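Local coordinates for protein metallo-beta-lactamase (Chryseobacterium indologenes, PDB 3L6N) that hydrolyses the beta-lactam ring of penicillins, cephalosporins and carbapenems as a zinc-dependent class B enzyme, conferring antibiotic resistance, at residues N175-K187 with G206-K218. Residues are numbered along the deposited sequence; the frame is centred on the assembly and turned at random.
Sequences NVEQWPKTINKLK and GGHVEHTLELLNK. With SO4 (sulfate ion), chain E.
L216 is the bump that fits between W179 and P180, and it sets the pattern for this pair of nearly antiparallel helices, whose axes run at 164° and come within 10.0 Å. Both branches of the leucine fork lie against the indole: CD1 sits over one face, 4.1 Å from the centroid of the five-membered ring of W179, and also touches P180 N, CA and CD, while CD2 lies 3.7 Å from W179 CE3. One turn earlier in helix 208-217, L213 reaches in with CD2, which fills the hollow between P180 CB and I183 CG2; its other branch, CD1, touches N184 OD1. I183 answers from the facing helix. With CG2 anti to its backbone N, that methyl sits 3.7 Å from V209 CG1, while CG1 of I183 meets the methyl CG2 of T212. The valine is itself divided, CG1 facing I183 and K187 CB, CG2 facing L186 CD2.

Where helix 208-217 begins, the apolar seam gives way to a salt bridge. K187, fully extended, carries NZ to 2.7 Å from E210 OE2, meeting it on the syn side; the glutamate bends at chi2 (-54°) to bring its carboxylate round. Beyond V209, a sulfate probably left from crystallisation accepts hydrogen bonds from the first backbone N-H groups of helix 208-217.

The inner edge is tied to active-site loops: W179 NE1 donates to L159 O and its ring touches the zinc ligand H139, while T212 OG1 donates to H208 O and accepts from the backbone N of K161, probably a beta-lactam-binding residue. This is antiparallel helix packing on the outer layer of the alpha-beta/beta-alpha metallo-beta-lactamase fold, with the W179 side chain about 8 Å from a zinc ion, nearest atoms.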
# COMPACT_ATOMS: atom_id res chain seq x y z
N ASN A 175 -13.81 -8.63 6.56
CA ASN A 175 -14.93 -9.42 6.09
C ASN A 175 -14.36 -10.79 5.75
O ASN A 175 -13.97 -11.03 4.61
CB ASN A 175 -15.57 -8.76 4.87
CG ASN A 175 -16.85 -9.45 4.42
OD1 ASN A 175 -17.06 -10.63 4.70
ND2 ASN A 175 -17.69 -8.72 3.70
N VAL A 176 -14.30 -11.68 6.75
CA VAL A 176 -13.62 -12.98 6.56
C VAL A 176 -14.37 -13.91 5.60
O VAL A 176 -13.74 -14.71 4.91
CB VAL A 176 -13.24 -13.70 7.89
CG1 VAL A 176 -12.21 -12.89 8.68
CG2 VAL A 176 -14.46 -14.01 8.73
N GLU A 177 -15.69 -13.78 5.54
CA GLU A 177 -16.49 -14.57 4.58
C GLU A 177 -16.18 -14.20 3.13
O GLU A 177 -16.08 -15.07 2.26
CB GLU A 177 -17.99 -14.43 4.90
CG GLU A 177 -18.93 -15.32 4.08
CD GLU A 177 -19.43 -14.67 2.80
OE1 GLU A 177 -19.34 -13.42 2.67
OE2 GLU A 177 -19.94 -15.40 1.91
N GLN A 178 -16.02 -12.90 2.85
CA GLN A 178 -15.72 -12.43 1.50
C GLN A 178 -14.25 -12.53 1.10
O GLN A 178 -13.92 -12.63 -0.08
CB GLN A 178 -16.18 -10.98 1.32
CG GLN A 178 -17.68 -10.82 1.14
CD GLN A 178 -18.21 -11.58 -0.05
OE1 GLN A 178 -17.72 -11.44 -1.17
NE2 GLN A 178 -19.23 -12.40 0.19
N TRP A 179 -13.37 -12.51 2.10
CA TRP A 179 -11.93 -12.42 1.88
C TRP A 179 -11.38 -13.49 0.89
O TRP A 179 -10.70 -13.11 -0.07
CB TRP A 179 -11.21 -12.47 3.23
CG TRP A 179 -9.80 -11.94 3.25
CD1 TRP A 179 -8.94 -11.80 2.19
CD2 TRP A 179 -9.08 -11.52 4.41
NE1 TRP A 179 -7.73 -11.31 2.63
CE2 TRP A 179 -7.79 -11.14 3.98
CE3 TRP A 179 -9.39 -11.43 5.78
CZ2 TRP A 179 -6.81 -10.66 4.87
CZ3 TRP A 179 -8.42 -10.97 6.66
CH2 TRP A 179 -7.15 -10.58 6.20
N PRO A 180 -11.70 -14.79 1.09
CA PRO A 180 -11.16 -15.78 0.15
C PRO A 180 -11.71 -15.61 -1.27
O PRO A 180 -11.01 -15.89 -2.24
CB PRO A 180 -11.60 -17.13 0.74
CG PRO A 180 -12.77 -16.80 1.59
CD PRO A 180 -12.49 -15.44 2.16
N LYS A 181 -12.96 -15.16 -1.37
CA LYS A 181 -13.58 -14.88 -2.66
C LYS A 181 -12.85 -13.74 -3.35
O LYS A 181 -12.57 -13.81 -4.54
CB LYS A 181 -15.07 -14.57 -2.51
CG LYS A 181 -15.87 -15.70 -1.88
CD LYS A 181 -17.18 -15.22 -1.30
CE LYS A 181 -18.09 -16.38 -0.96
NZ LYS A 181 -18.77 -16.90 -2.18
N THR A 182 -12.52 -12.70 -2.59
CA THR A 182 -11.75 -11.58 -3.12
C THR A 182 -10.36 -12.04 -3.56
O THR A 182 -9.90 -11.65 -4.63
CB THR A 182 -11.66 -10.44 -2.10
OG1 THR A 182 -12.99 -10.01 -1.78
CG2 THR A 182 -10.88 -9.26 -2.68
N ILE A 183 -9.71 -12.86 -2.74
CA ILE A 183 -8.38 -13.41 -3.08
C ILE A 183 -8.42 -14.29 -4.34
O ILE A 183 -7.52 -14.23 -5.18
CB ILE A 183 -7.75 -14.18 -1.89
CG1 ILE A 183 -7.24 -13.20 -0.83
CG2 ILE A 183 -6.59 -15.11 -2.35
CD1 ILE A 183 -6.02 -12.39 -1.26
N ASN A 184 -9.47 -15.09 -4.48
CA ASN A 184 -9.59 -15.94 -5.67
C ASN A 184 -9.85 -15.12 -6.94
O ASN A 184 -9.36 -15.48 -8.01
CB ASN A 184 -10.60 -17.07 -5.46
CG ASN A 184 -10.06 -18.16 -4.54
OD1 ASN A 184 -8.90 -18.57 -4.66
ND2 ASN A 184 -10.87 -18.60 -3.60
N LYS A 185 -10.56 -14.00 -6.79
CA LYS A 185 -10.71 -13.03 -7.88
C LYS A 185 -9.36 -12.40 -8.25
O LYS A 185 -9.06 -12.21 -9.43
CB LYS A 185 -11.71 -11.93 -7.52
CG LYS A 185 -13.17 -12.36 -7.58
CD LYS A 185 -14.11 -11.18 -7.34
CE LYS A 185 -15.57 -11.63 -7.36
NZ LYS A 185 -16.50 -10.48 -7.16
N LEU A 186 -8.55 -12.07 -7.24
CA LEU A 186 -7.22 -11.52 -7.46
C LEU A 186 -6.36 -12.52 -8.23
O LEU A 186 -5.74 -12.17 -9.24
CB LEU A 186 -6.56 -11.17 -6.11
CG LEU A 186 -5.18 -10.51 -6.05
CD1 LEU A 186 -5.00 -9.83 -4.71
CD2 LEU A 186 -4.04 -11.50 -6.30
N LYS A 187 -6.34 -13.75 -7.72
CA LYS A 187 -5.55 -14.86 -8.26
C LYS A 187 -5.87 -15.11 -9.74
O LYS A 187 -4.98 -15.40 -10.54
CB LYS A 187 -5.81 -16.12 -7.41
CG LYS A 187 -5.13 -17.41 -7.87
CD LYS A 187 -5.52 -18.56 -6.95
CE LYS A 187 -4.99 -19.89 -7.48
NZ LYS A 187 -5.36 -21.04 -6.59
N GLY A 206 7.45 -15.37 -2.72
CA GLY A 206 6.23 -15.79 -3.41
C GLY A 206 5.29 -16.60 -2.53
O GLY A 206 5.49 -16.70 -1.31
N GLY A 207 4.29 -17.20 -3.16
CA GLY A 207 3.31 -18.03 -2.45
C GLY A 207 2.44 -17.28 -1.45
O GLY A 207 1.82 -17.90 -0.58
N HIS A 208 2.39 -15.96 -1.56
CA HIS A 208 1.60 -15.14 -0.62
C HIS A 208 0.10 -15.38 -0.75
O HIS A 208 -0.60 -15.52 0.25
CB HIS A 208 1.87 -13.65 -0.82
CG HIS A 208 3.31 -13.27 -0.68
ND1 HIS A 208 4.07 -13.60 0.43
CD2 HIS A 208 4.12 -12.56 -1.49
CE1 HIS A 208 5.29 -13.11 0.28
NE2 HIS A 208 5.35 -12.48 -0.88
N VAL A 209 -0.39 -15.39 -1.99
CA VAL A 209 -1.81 -15.62 -2.27
C VAL A 209 -2.28 -16.98 -1.71
O VAL A 209 -3.30 -17.06 -1.02
CB VAL A 209 -2.10 -15.51 -3.79
CG1 VAL A 209 -3.50 -16.00 -4.14
CG2 VAL A 209 -1.89 -14.09 -4.27
N GLU A 210 -1.52 -18.04 -2.00
CA GLU A 210 -1.89 -19.37 -1.53
C GLU A 210 -1.85 -19.47 -0.02
O GLU A 210 -2.69 -20.13 0.60
CB GLU A 210 -1.00 -20.45 -2.17
CG GLU A 210 -1.35 -20.78 -3.61
CD GLU A 210 -2.82 -21.16 -3.79
OE1 GLU A 210 -3.35 -22.01 -3.03
OE2 GLU A 210 -3.45 -20.60 -4.71
N HIS A 211 -0.88 -18.79 0.59
CA HIS A 211 -0.78 -18.80 2.03
C HIS A 211 -1.91 -18.01 2.70
O HIS A 211 -2.33 -18.34 3.81
CB HIS A 211 0.58 -18.32 2.53
CG HIS A 211 0.84 -18.70 3.95
ND1 HIS A 211 1.02 -17.77 4.95
CD2 HIS A 211 0.89 -19.91 4.55
CE1 HIS A 211 1.20 -18.40 6.10
NE2 HIS A 211 1.13 -19.69 5.88
N THR A 212 -2.37 -16.95 2.03
CA THR A 212 -3.52 -16.18 2.51
C THR A 212 -4.76 -17.08 2.61
O THR A 212 -5.44 -17.08 3.63
CB THR A 212 -3.80 -14.94 1.63
OG1 THR A 212 -2.63 -14.12 1.61
CG2 THR A 212 -4.97 -14.12 2.20
N LEU A 213 -5.02 -17.84 1.55
CA LEU A 213 -6.12 -18.80 1.54
C LEU A 213 -5.99 -19.85 2.65
O LEU A 213 -6.97 -20.20 3.31
CB LEU A 213 -6.23 -19.47 0.17
CG LEU A 213 -6.66 -18.57 -0.98
CD1 LEU A 213 -6.51 -19.25 -2.32
CD2 LEU A 213 -8.10 -18.07 -0.78
N GLU A 214 -4.77 -20.33 2.87
CA GLU A 214 -4.51 -21.26 3.95
C GLU A 214 -4.83 -20.69 5.33
O GLU A 214 -5.50 -21.35 6.15
CB GLU A 214 -3.07 -21.78 3.90
CG GLU A 214 -2.81 -22.85 4.92
CD GLU A 214 -1.44 -23.48 4.78
OE1 GLU A 214 -0.89 -23.87 5.81
OE2 GLU A 214 -0.94 -23.60 3.64
N LEU A 215 -4.38 -19.46 5.60
CA LEU A 215 -4.64 -18.82 6.89
C LEU A 215 -6.13 -18.57 7.12
O LEU A 215 -6.62 -18.64 8.25
CB LEU A 215 -3.85 -17.51 7.01
CG LEU A 215 -2.33 -17.62 7.16
CD1 LEU A 215 -1.68 -16.24 7.03
CD2 LEU A 215 -1.92 -18.29 8.47
N LEU A 216 -6.84 -18.29 6.03
CA LEU A 216 -8.28 -18.07 6.08
C LEU A 216 -9.02 -19.37 6.42
O LEU A 216 -10.01 -19.34 7.16
CB LEU A 216 -8.79 -17.50 4.75
CG LEU A 216 -8.48 -16.01 4.53
CD1 LEU A 216 -8.62 -15.63 3.06
CD2 LEU A 216 -9.38 -15.14 5.39
N ASN A 217 -8.53 -20.49 5.89
CA ASN A 217 -9.10 -21.80 6.19
C ASN A 217 -8.83 -22.26 7.62
O ASN A 217 -9.65 -22.95 8.22
CB ASN A 217 -8.59 -22.86 5.22
CG ASN A 217 -9.26 -22.78 3.87
OD1 ASN A 217 -8.61 -22.94 2.84
ND2 ASN A 217 -10.56 -22.55 3.87
N LYS A 218 -7.68 -21.88 8.16
CA LYS A 218 -7.28 -22.29 9.50
C LYS A 218 -7.97 -21.45 10.56
O LYS A 218 -7.94 -21.79 11.75
CB LYS A 218 -5.76 -22.20 9.66
CG LYS A 218 -4.96 -23.19 8.82
CD LYS A 218 -3.46 -22.92 8.95
CE LYS A 218 -2.85 -23.66 10.13
NZ LYS A 218 -2.61 -25.11 9.84
S SO4 E . 2.13 -14.60 -4.54
O1 SO4 E . 1.25 -13.53 -4.08
O2 SO4 E . 2.32 -14.51 -5.99
O3 SO4 E . 3.42 -14.46 -3.88
O4 SO4 E . 1.51 -15.88 -4.21